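PDB 5I2A: diol-dehydratase from Roseburia inulinivorans, which probably catalyses the B12-independent dehydration of 1,2-propanediol by radical chemistry, as a member of the glycyl radical enzyme family. Local coordinates for residues 367-372 with 394-399; 373-378 with 810-815; 800-805 with 820-825. All blocks are in the same frame, centred on the assembly; numbering follows the deposited sequence.

Contact 1 of 3, residues 367-372 with 394-399; sequences CITASE and LMRAAE
R396 reaches from helix 391-402 to T369 and E372 on helix 362-374, the polar bridge between two consecutive helices of the β/α barrel of glycyl radical enzymes. In sequence the helices come before and after strand 380-385, each belonging to a β-α-β crossover between parallel strands, and they run nearly parallel, the axes of the two short segments 10.2 Å apart at closest approach.

A long side chain carries the polar part of the contact across this gap. In R396, CG stands anti to the backbone N (chi1 -176°), which sends the chain toward the other helix, and a bend at chi2 (79°) turns its outer part alongside I368. Most of the polar load falls on NH2. One of its bonds, 3.0 Å long, meets T369 OG1 somewhat out of the guanidinium plane; the other, also 3.0 Å, lies in that plane and runs to E372 OE1 nearly in line with the C-O bond. An extended chain lets the glutamate span the gap, its carboxylate turned 45° from the guanidinium. NH1 adds weak bonds to E372 OE1 and to E399 OE2, so that one cation sits between two acids. This arrangement probably helps to keep all three groups ionised and restricts rotation of the guanidinium.

Apolar contacts support the same arm. The CG2 methyl of I368 lies over the centre of one guanidinium face and touches R396 CG at 3.9 Å, while CD1 of the same isoleucine comes within 4.3 Å of A397 CB. Branching at CB suits I368, since one side chain can meet both neighbours; the small A397 fits between I368 and I383 of the intervening strand. T369 OG1 also makes a weak hydrogen bond to the carbonyl O of F365. The arginine's NE donates to water 1, whose oxygen lies in the guanidinium plane, 2.9 Å from NE.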
loop_
_atom_site.group_PDB
_atom_site.type_symbol
_atom_site.label_atom_id
_atom_site.label_comp_id
_atom_site.label_asym_id
_atom_site.label_seq_id
_atom_site.Cartn_x
_atom_site.Cartn_y
_atom_site.Cartn_z
ATOM N N CYS A 367 21.351 -26.539 28.460
ATOM C CA CYS A 367 21.105 -26.445 27.019
ATOM C C CYS A 367 22.131 -27.273 26.241
ATOM O O CYS A 367 21.797 -27.964 25.285
ATOM C CB CYS A 367 21.129 -24.980 26.570
ATOM S SG CYS A 367 19.722 -24.007 27.175
ATOM N N ILE A 368 23.384 -27.212 26.665
ATOM C CA ILE A 368 24.417 -28.033 26.055
ATOM C C ILE A 368 24.120 -29.535 26.269
ATOM O O ILE A 368 24.258 -30.350 25.361
ATOM C CB ILE A 368 25.801 -27.681 26.620
ATOM C CG1 ILE A 368 26.173 -26.246 26.248
ATOM C CG2 ILE A 368 26.849 -28.641 26.102
ATOM C CD1 ILE A 368 27.476 -25.766 26.852
ATOM N N THR A 369 23.677 -29.881 27.469
ATOM C CA THR A 369 23.348 -31.267 27.791
ATOM C C THR A 369 22.187 -31.742 26.925
ATOM O O THR A 369 22.177 -32.879 26.443
ATOM C CB THR A 369 22.999 -31.432 29.290
ATOM O OG1 THR A 369 24.161 -31.180 30.091
ATOM C CG2 THR A 369 22.501 -32.845 29.584
ATOM N N ALA A 370 21.209 -30.869 26.718
ATOM C CA ALA A 370 20.043 -31.251 25.940
ATOM C C ALA A 370 20.435 -31.593 24.498
ATOM O O ALA A 370 19.911 -32.538 23.920
ATOM C CB ALA A 370 18.982 -30.151 25.971
ATOM N N SER A 371 21.380 -30.853 23.937
ATOM C CA SER A 371 21.904 -31.189 22.612
ATOM C C SER A 371 22.576 -32.572 22.597
ATOM O O SER A 371 22.495 -33.304 21.617
ATOM C CB SER A 371 22.895 -30.117 22.156
ATOM O OG SER A 371 22.235 -28.899 21.875
ATOM N N GLU A 372 23.247 -32.922 23.691
ATOM C CA GLU A 372 23.885 -34.232 23.794
ATOM C C GLU A 372 22.825 -35.322 23.978
ATOM O O GLU A 372 22.894 -36.368 23.351
ATOM C CB GLU A 372 24.891 -34.244 24.952
ATOM C CG GLU A 372 25.767 -35.457 25.019
ATOM C CD GLU A 372 26.976 -35.236 25.928
ATOM O OE1 GLU A 372 26.912 -34.358 26.822
ATOM O OE2 GLU A 372 27.996 -35.933 25.735
ATOM N N LEU A 394 33.021 -23.052 28.623
ATOM C CA LEU A 394 33.795 -23.247 27.394
ATOM C C LEU A 394 34.245 -24.692 27.253
ATOM O O LEU A 394 34.186 -25.258 26.162
ATOM C CB LEU A 394 35.017 -22.327 27.347
ATOM C CG LEU A 394 34.760 -20.815 27.236
ATOM C CD1 LEU A 394 36.070 -20.058 27.122
ATOM C CD2 LEU A 394 33.831 -20.473 26.062
ATOM N N MET A 395 34.700 -25.292 28.355
ATOM C CA MET A 395 35.133 -26.685 28.312
ATOM C C MET A 395 33.949 -27.628 28.051
ATOM O O MET A 395 34.074 -28.593 27.306
ATOM C CB MET A 395 35.858 -27.060 29.607
ATOM C CG MET A 395 37.223 -26.385 29.731
ATOM S SD MET A 395 38.456 -27.072 28.579
ATOM C CE MET A 395 38.796 -28.636 29.373
ATOM N N ARG A 396 32.802 -27.335 28.648
ATOM C CA ARG A 396 31.610 -28.128 28.396
ATOM C C ARG A 396 31.163 -28.021 26.929
ATOM O O ARG A 396 30.700 -28.993 26.334
ATOM C CB ARG A 396 30.480 -27.685 29.320
ATOM C CG ARG A 396 29.239 -28.504 29.192
ATOM C CD ARG A 396 29.371 -29.823 29.944
ATOM N NE ARG A 396 28.138 -30.594 29.864
ATOM C CZ ARG A 396 27.887 -31.507 28.929
ATOM N NH1 ARG A 396 28.796 -31.764 27.993
ATOM N NH2 ARG A 396 26.733 -32.168 28.934
ATOM N N ALA A 397 31.299 -26.830 26.353
ATOM C CA ALA A 397 30.995 -26.633 24.937
ATOM C C ALA A 397 31.943 -27.480 24.081
ATOM O O ALA A 397 31.519 -28.151 23.144
ATOM C CB ALA A 397 31.102 -25.153 24.560
ATOM N N ALA A 398 33.224 -27.444 24.434
ATOM C CA ALA A 398 34.247 -28.184 23.706
ATOM C C ALA A 398 33.964 -29.688 23.767
ATOM O O ALA A 398 34.140 -30.395 22.785
ATOM C CB ALA A 398 35.639 -27.864 24.261
ATOM N N GLU A 399 33.486 -30.150 24.916
ATOM C CA GLU A 399 33.072 -31.540 25.071
ATOM C C GLU A 399 31.965 -31.910 24.093
ATOM O O GLU A 399 31.969 -33.000 23.527
ATOM C CB GLU A 399 32.595 -31.810 26.502
ATOM C CG GLU A 399 33.714 -31.847 27.535
ATOM C CD GLU A 399 33.209 -31.732 28.975
ATOM O OE1 GLU A 399 34.049 -31.589 29.889
ATOM O OE2 GLU A 399 31.979 -31.771 29.191
HETATM O O HOH W 1 26.478 -29.955 32.198
#

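Contact 2 of 3, residues 373-378 with 810-815; sequences HVFLPM and GLIVRV
F375, P377 and I812 form an apolar junction between the turn that follows helix 362-374 and strand 812-814. F375, the first residue past the helix, has positive phi (50°), and the chain turns there toward P377. I812 is the residue that reaches across: its CG1 lies 4.0 Å from CD2 of the F375 ring, and its CD1 methyl rests 3.8 Å from CD of P377. Isoleucine suits the place because its longer branch can meet the phenyl ring with one carbon and the prolyl ring with the next; the I812 side chain crosses that of P377 at about a right angle.

The polar part of the contact runs through solvent. Water 2 donates to F375 O at 2.7 Å. It also donates to G810 O, 2.8 Å from the oxygen of water 2, satisfying two acceptors that could not bond to each other.

The junction ties the pyruvate formate lyase-like part of the chain to the glycine radical part, whose short hairpin of strands 812-814 and 819-821 carries G817, the predicted radical site, in its loop. L821 of the partner strand packs against both P377 and I812, while V374 and L376 continue the apolar layer, V374 onto helices 309-323 and 14-22 and L376 onto the latter.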
loop_
_atom_site.group_PDB
_atom_site.type_symbol
_atom_site.label_atom_id
_atom_site.label_comp_id
_atom_site.label_asym_id
_atom_site.label_seq_id
_atom_site.Cartn_x
_atom_site.Cartn_y
_atom_site.Cartn_z
ATOM N N HIS A 373 21.837 -35.054 24.825
ATOM C CA HIS A 373 20.751 -35.997 25.078
ATOM C C HIS A 373 19.947 -36.322 23.817
ATOM O O HIS A 373 19.759 -37.484 23.465
ATOM C CB HIS A 373 19.794 -35.446 26.140
ATOM C CG HIS A 373 20.292 -35.577 27.547
ATOM N ND1 HIS A 373 19.545 -35.174 28.637
ATOM C CD2 HIS A 373 21.462 -36.040 28.044
ATOM C CE1 HIS A 373 20.226 -35.407 29.742
ATOM N NE2 HIS A 373 21.393 -35.930 29.411
ATOM N N VAL A 374 19.464 -35.285 23.144
ATOM C CA VAL A 374 18.574 -35.480 22.009
ATOM C C VAL A 374 19.378 -35.837 20.771
ATOM O O VAL A 374 18.952 -36.647 19.970
ATOM C CB VAL A 374 17.707 -34.219 21.761
ATOM C CG1 VAL A 374 16.835 -34.389 20.530
ATOM C CG2 VAL A 374 16.839 -33.945 22.996
ATOM N N PHE A 375 20.553 -35.227 20.646
ATOM C CA PHE A 375 21.494 -35.472 19.554
ATOM C C PHE A 375 20.861 -35.392 18.160
ATOM O O PHE A 375 21.146 -36.215 17.291
ATOM C CB PHE A 375 22.193 -36.831 19.733
ATOM C CG PHE A 375 23.660 -36.800 19.382
ATOM C CD1 PHE A 375 24.607 -36.474 20.336
ATOM C CD2 PHE A 375 24.084 -37.056 18.091
ATOM C CE1 PHE A 375 25.950 -36.428 20.013
ATOM C CE2 PHE A 375 25.421 -37.005 17.762
ATOM C CZ PHE A 375 26.357 -36.688 18.723
ATOM N N LEU A 376 20.023 -34.379 17.957
ATOM C CA LEU A 376 19.383 -34.123 16.667
ATOM C C LEU A 376 19.970 -32.835 16.066
ATOM O O LEU A 376 20.690 -32.121 16.753
ATOM C CB LEU A 376 17.869 -34.009 16.848
ATOM C CG LEU A 376 17.168 -35.355 17.042
ATOM C CD1 LEU A 376 15.657 -35.138 17.157
ATOM C CD2 LEU A 376 17.521 -36.321 15.895
ATOM N N PRO A 377 19.677 -32.537 14.785
ATOM C CA PRO A 377 20.264 -31.330 14.187
ATOM C C PRO A 377 19.868 -30.011 14.863
ATOM O O PRO A 377 20.694 -29.122 14.962
ATOM C CB PRO A 377 19.724 -31.363 12.758
ATOM C CG PRO A 377 19.554 -32.823 12.477
ATOM C CD PRO A 377 19.036 -33.387 13.767
ATOM N N MET A 378 18.622 -29.893 15.303
ATOM C CA MET A 378 18.126 -28.640 15.851
ATOM C C MET A 378 17.984 -28.754 17.366
ATOM O O MET A 378 17.807 -29.853 17.876
ATOM C CB MET A 378 16.785 -28.272 15.194
ATOM C CG MET A 378 16.844 -28.298 13.651
ATOM S SD MET A 378 15.648 -27.209 12.825
ATOM C CE MET A 378 14.417 -28.372 12.237
ATOM N N GLY A 810 21.950 -42.086 12.711
ATOM C CA GLY A 810 22.024 -40.983 13.662
ATOM C C GLY A 810 23.231 -40.070 13.500
ATOM O O GLY A 810 23.435 -39.146 14.287
ATOM N N LEU A 811 24.046 -40.327 12.489
ATOM C CA LEU A 811 25.284 -39.573 12.327
ATOM C C LEU A 811 24.989 -38.115 11.937
ATOM O O LEU A 811 24.287 -37.868 10.968
ATOM C CB LEU A 811 26.173 -40.224 11.275
ATOM C CG LEU A 811 27.470 -39.472 10.974
ATOM C CD1 LEU A 811 28.397 -39.512 12.194
ATOM C CD2 LEU A 811 28.136 -40.056 9.753
ATOM N N ILE A 812 25.513 -37.171 12.715
ATOM C CA ILE A 812 25.353 -35.742 12.451
ATOM C C ILE A 812 26.661 -35.167 11.916
ATOM O O ILE A 812 27.726 -35.530 12.402
ATOM C CB ILE A 812 24.966 -34.949 13.734
ATOM C CG1 ILE A 812 23.724 -35.537 14.408
ATOM C CG2 ILE A 812 24.833 -33.446 13.448
ATOM C CD1 ILE A 812 22.434 -34.995 13.930
ATOM N N VAL A 813 26.595 -34.289 10.918
ATOM C CA VAL A 813 27.769 -33.497 10.562
ATOM C C VAL A 813 27.425 -32.022 10.584
ATOM O O VAL A 813 26.259 -31.651 10.459
ATOM C CB VAL A 813 28.328 -33.834 9.176
ATOM C CG1 VAL A 813 28.868 -35.260 9.146
ATOM C CG2 VAL A 813 27.257 -33.601 8.086
ATOM N N ARG A 814 28.450 -31.191 10.737
ATOM C CA ARG A 814 28.307 -29.760 10.575
ATOM C C ARG A 814 28.303 -29.427 9.097
ATOM O O ARG A 814 29.224 -29.822 8.384
ATOM C CB ARG A 814 29.444 -29.006 11.270
ATOM C CG ARG A 814 29.187 -27.509 11.385
ATOM C CD ARG A 814 27.930 -27.235 12.225
ATOM N NE ARG A 814 27.696 -25.802 12.459
ATOM C CZ ARG A 814 26.703 -25.317 13.198
ATOM N NH1 ARG A 814 25.829 -26.139 13.771
ATOM N NH2 ARG A 814 26.578 -24.005 13.364
ATOM N N VAL A 815 27.282 -28.707 8.631
ATOM C CA VAL A 815 27.272 -28.241 7.247
ATOM C C VAL A 815 27.901 -26.841 7.184
ATOM O O VAL A 815 29.101 -26.719 7.003
ATOM C CB VAL A 815 25.836 -28.233 6.644
ATOM C CG1 VAL A 815 25.872 -27.822 5.188
ATOM C CG2 VAL A 815 25.203 -29.605 6.779
HETATM O O HOH W 2 21.216 -38.444 15.840
#

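Contact 3 of 3, residues 800-805 with 820-825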
loop_
_atom_site.group_PDB
_atom_site.type_symbol
_atom_site.label_atom_id
_atom_site.label_comp_id
_atom_site.label_asym_id
_atom_site.label_seq_id
_atom_site.Cartn_x
_atom_site.Cartn_y
_atom_site.Cartn_z
ATOM N N ASP A 800 32.352 -44.552 4.971
ATOM C CA ASP A 800 31.543 -45.719 5.329
ATOM C C ASP A 800 30.049 -45.373 5.405
ATOM O O ASP A 800 29.202 -46.198 5.062
ATOM C CB ASP A 800 31.991 -46.327 6.663
ATOM C CG ASP A 800 31.515 -47.776 6.829
ATOM O OD1 ASP A 800 31.569 -48.522 5.842
ATOM O OD2 ASP A 800 31.081 -48.166 7.928
ATOM N N ALA A 801 29.729 -44.163 5.862
ATOM C CA ALA A 801 28.335 -43.731 5.956
ATOM C C ALA A 801 27.734 -43.531 4.562
ATOM O O ALA A 801 26.531 -43.693 4.368
ATOM C CB ALA A 801 28.216 -42.448 6.779
ATOM N N GLN A 802 28.580 -43.200 3.592
ATOM C CA GLN A 802 28.147 -43.154 2.206
ATOM C C GLN A 802 27.864 -44.543 1.669
ATOM O O GLN A 802 26.851 -44.753 1.020
ATOM C CB GLN A 802 29.189 -42.477 1.322
ATOM C CG GLN A 802 29.170 -40.966 1.392
ATOM C CD GLN A 802 29.956 -40.325 0.262
ATOM O OE1 GLN A 802 31.027 -40.800 -0.106
ATOM N NE2 GLN A 802 29.417 -39.245 -0.307
ATOM N N ALA A 803 28.760 -45.486 1.954
ATOM C CA ALA A 803 28.642 -46.848 1.443
ATOM C C ALA A 803 27.540 -47.642 2.139
ATOM O O ALA A 803 26.870 -48.459 1.516
ATOM C CB ALA A 803 29.978 -47.577 1.577
ATOM N N HIS A 804 27.358 -47.404 3.433
ATOM C CA HIS A 804 26.386 -48.149 4.221
ATOM C C HIS A 804 25.604 -47.225 5.137
ATOM O O HIS A 804 25.823 -47.236 6.344
ATOM C CB HIS A 804 27.083 -49.230 5.057
ATOM C CG HIS A 804 28.005 -50.102 4.265
ATOM N ND1 HIS A 804 27.556 -51.159 3.500
ATOM C CD2 HIS A 804 29.349 -50.063 4.102
ATOM C CE1 HIS A 804 28.584 -51.730 2.899
ATOM N NE2 HIS A 804 29.683 -51.087 3.249
ATOM N N PRO A 805 24.679 -46.429 4.572
ATOM C CA PRO A 805 23.949 -45.449 5.387
ATOM C C PRO A 805 23.138 -46.070 6.517
ATOM O O PRO A 805 22.896 -45.419 7.535
ATOM C CB PRO A 805 23.023 -44.751 4.371
ATOM C CG PRO A 805 22.930 -45.698 3.198
ATOM C CD PRO A 805 24.285 -46.385 3.152
ATOM N N ALA A 820 23.294 -31.292 10.483
ATOM C CA ALA A 820 22.301 -32.097 9.806
ATOM C C ALA A 820 22.656 -33.580 9.880
ATOM O O ALA A 820 23.808 -33.948 10.139
ATOM C CB ALA A 820 22.164 -31.647 8.358
ATOM N N LEU A 821 21.654 -34.425 9.679
ATOM C CA LEU A 821 21.888 -35.857 9.581
ATOM C C LEU A 821 22.585 -36.139 8.248
ATOM O O LEU A 821 22.061 -35.809 7.181
ATOM C CB LEU A 821 20.568 -36.626 9.712
ATOM C CG LEU A 821 19.995 -36.626 11.137
ATOM C CD1 LEU A 821 18.529 -36.976 11.132
ATOM C CD2 LEU A 821 20.784 -37.620 12.007
ATOM N N PHE A 822 23.778 -36.711 8.326
ATOM C CA PHE A 822 24.627 -36.947 7.152
ATOM C C PHE A 822 23.935 -37.735 6.053
ATOM O O PHE A 822 24.073 -37.413 4.868
ATOM C CB PHE A 822 25.908 -37.682 7.558
ATOM C CG PHE A 822 26.922 -37.804 6.447
ATOM C CD1 PHE A 822 27.622 -36.701 6.001
ATOM C CD2 PHE A 822 27.164 -39.025 5.847
ATOM C CE1 PHE A 822 28.558 -36.807 4.980
ATOM C CE2 PHE A 822 28.097 -39.143 4.831
ATOM C CZ PHE A 822 28.793 -38.033 4.393
ATOM N N THR A 823 23.197 -38.774 6.438
ATOM C CA THR A 823 22.571 -39.613 5.429
ATOM C C THR A 823 21.268 -38.997 4.905
ATOM O O THR A 823 20.608 -39.608 4.088
ATOM C CB THR A 823 22.280 -41.058 5.939
ATOM O OG1 THR A 823 21.356 -41.025 7.029
ATOM C CG2 THR A 823 23.566 -41.752 6.386
ATOM N N THR A 824 20.891 -37.801 5.365
ATOM C CA THR A 824 19.779 -37.091 4.718
ATOM C C THR A 824 20.302 -36.093 3.688
ATOM O O THR A 824 19.531 -35.388 3.053
ATOM C CB THR A 824 18.871 -36.322 5.718
ATOM O OG1 THR A 824 19.596 -35.234 6.308
ATOM C CG2 THR A 824 18.342 -37.245 6.805
ATOM N N LEU A 825 21.616 -36.020 3.543
ATOM C CA LEU A 825 22.220 -35.116 2.578
ATOM C C LEU A 825 22.516 -35.842 1.267
ATOM O O LEU A 825 22.815 -37.041 1.271
ATOM C CB LEU A 825 23.506 -34.517 3.146
ATOM C CG LEU A 825 23.366 -33.816 4.498
ATOM C CD1 LEU A 825 24.683 -33.186 4.912
ATOM C CD2 LEU A 825 22.249 -32.752 4.464
HETATM O O HOH W 3 20.730 -43.764 7.276
#
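With chi1 at -172°, F822 turns its phenyl ring away from its own amide nitrogen and out toward A801 and Q802 at the end of helix 795-803. In the next residue, T823, chi1 of 62° places OG1 between the backbone N and the carbonyl carbon; the CG2 methyl is thereby directed at P805 and the hydroxyl remains available to solvent.

The ring makes the inner half of the contact. A801 CB touches F822 CD2 at 3.7 Å, coming in obliquely, and Q802 CG approaches F822 CE2 at the ring edge, 4.0 Å away. The single methyl of A801 lets the ring lie close to the helix. Glutamine contributes its aliphatic stem here, while its amide NE2 bonds to D831 and Q830.

Farther out, the prolyl ring and the threonine methyl pack together, P805 CB lying 3.7 Å from T823 CG2. A proline fits well just past a helix end, where H804 has already left helical geometry. Water 3 joins the same pair on the polar side: it donates to P805 O at 2.7 Å and is 2.8 Å from T823 OG1. Threonine can thus serve both the greasy and the wet side of the rim.

Within the second segment, L821 O accepts from T824 N and also, at 2.7 Å, from T824 OG1, which approaches on a lone pair in the carbonyl plane; both bonds help to hold the short 3-10 turn.

This turn follows strand 819-821, paired with strand 812-814, and leads into helix 827-835. I834 of that helix touches both F822 and Q802, and L811, entering the paired strand, packs on both F822 and A801, enclosing the ring between helices and hairpin.

The three contacts step from the barrel wall toward the C-terminal part of the chain. Contacts 1 and 2 share helix 362-374, with centres 13 Å apart; contacts 2 and 3, with centres 12 Å apart, meet directly in the hairpin of strands 812-814 and 819-821, where V813 N lies 2.9 Å from A820 O. Contacts 1 and 3, their centres 24 Å apart, do not touch. Contact 1 closes before contact 3 opens, whereas contact 2 interleaves with each and spans 432 residues. Contact 2 thus joins the pyruvate formate lyase-like and glycine radical parts, and with contact 3 it packs the strands of the hairpin whose loop holds the predicted radical glycine.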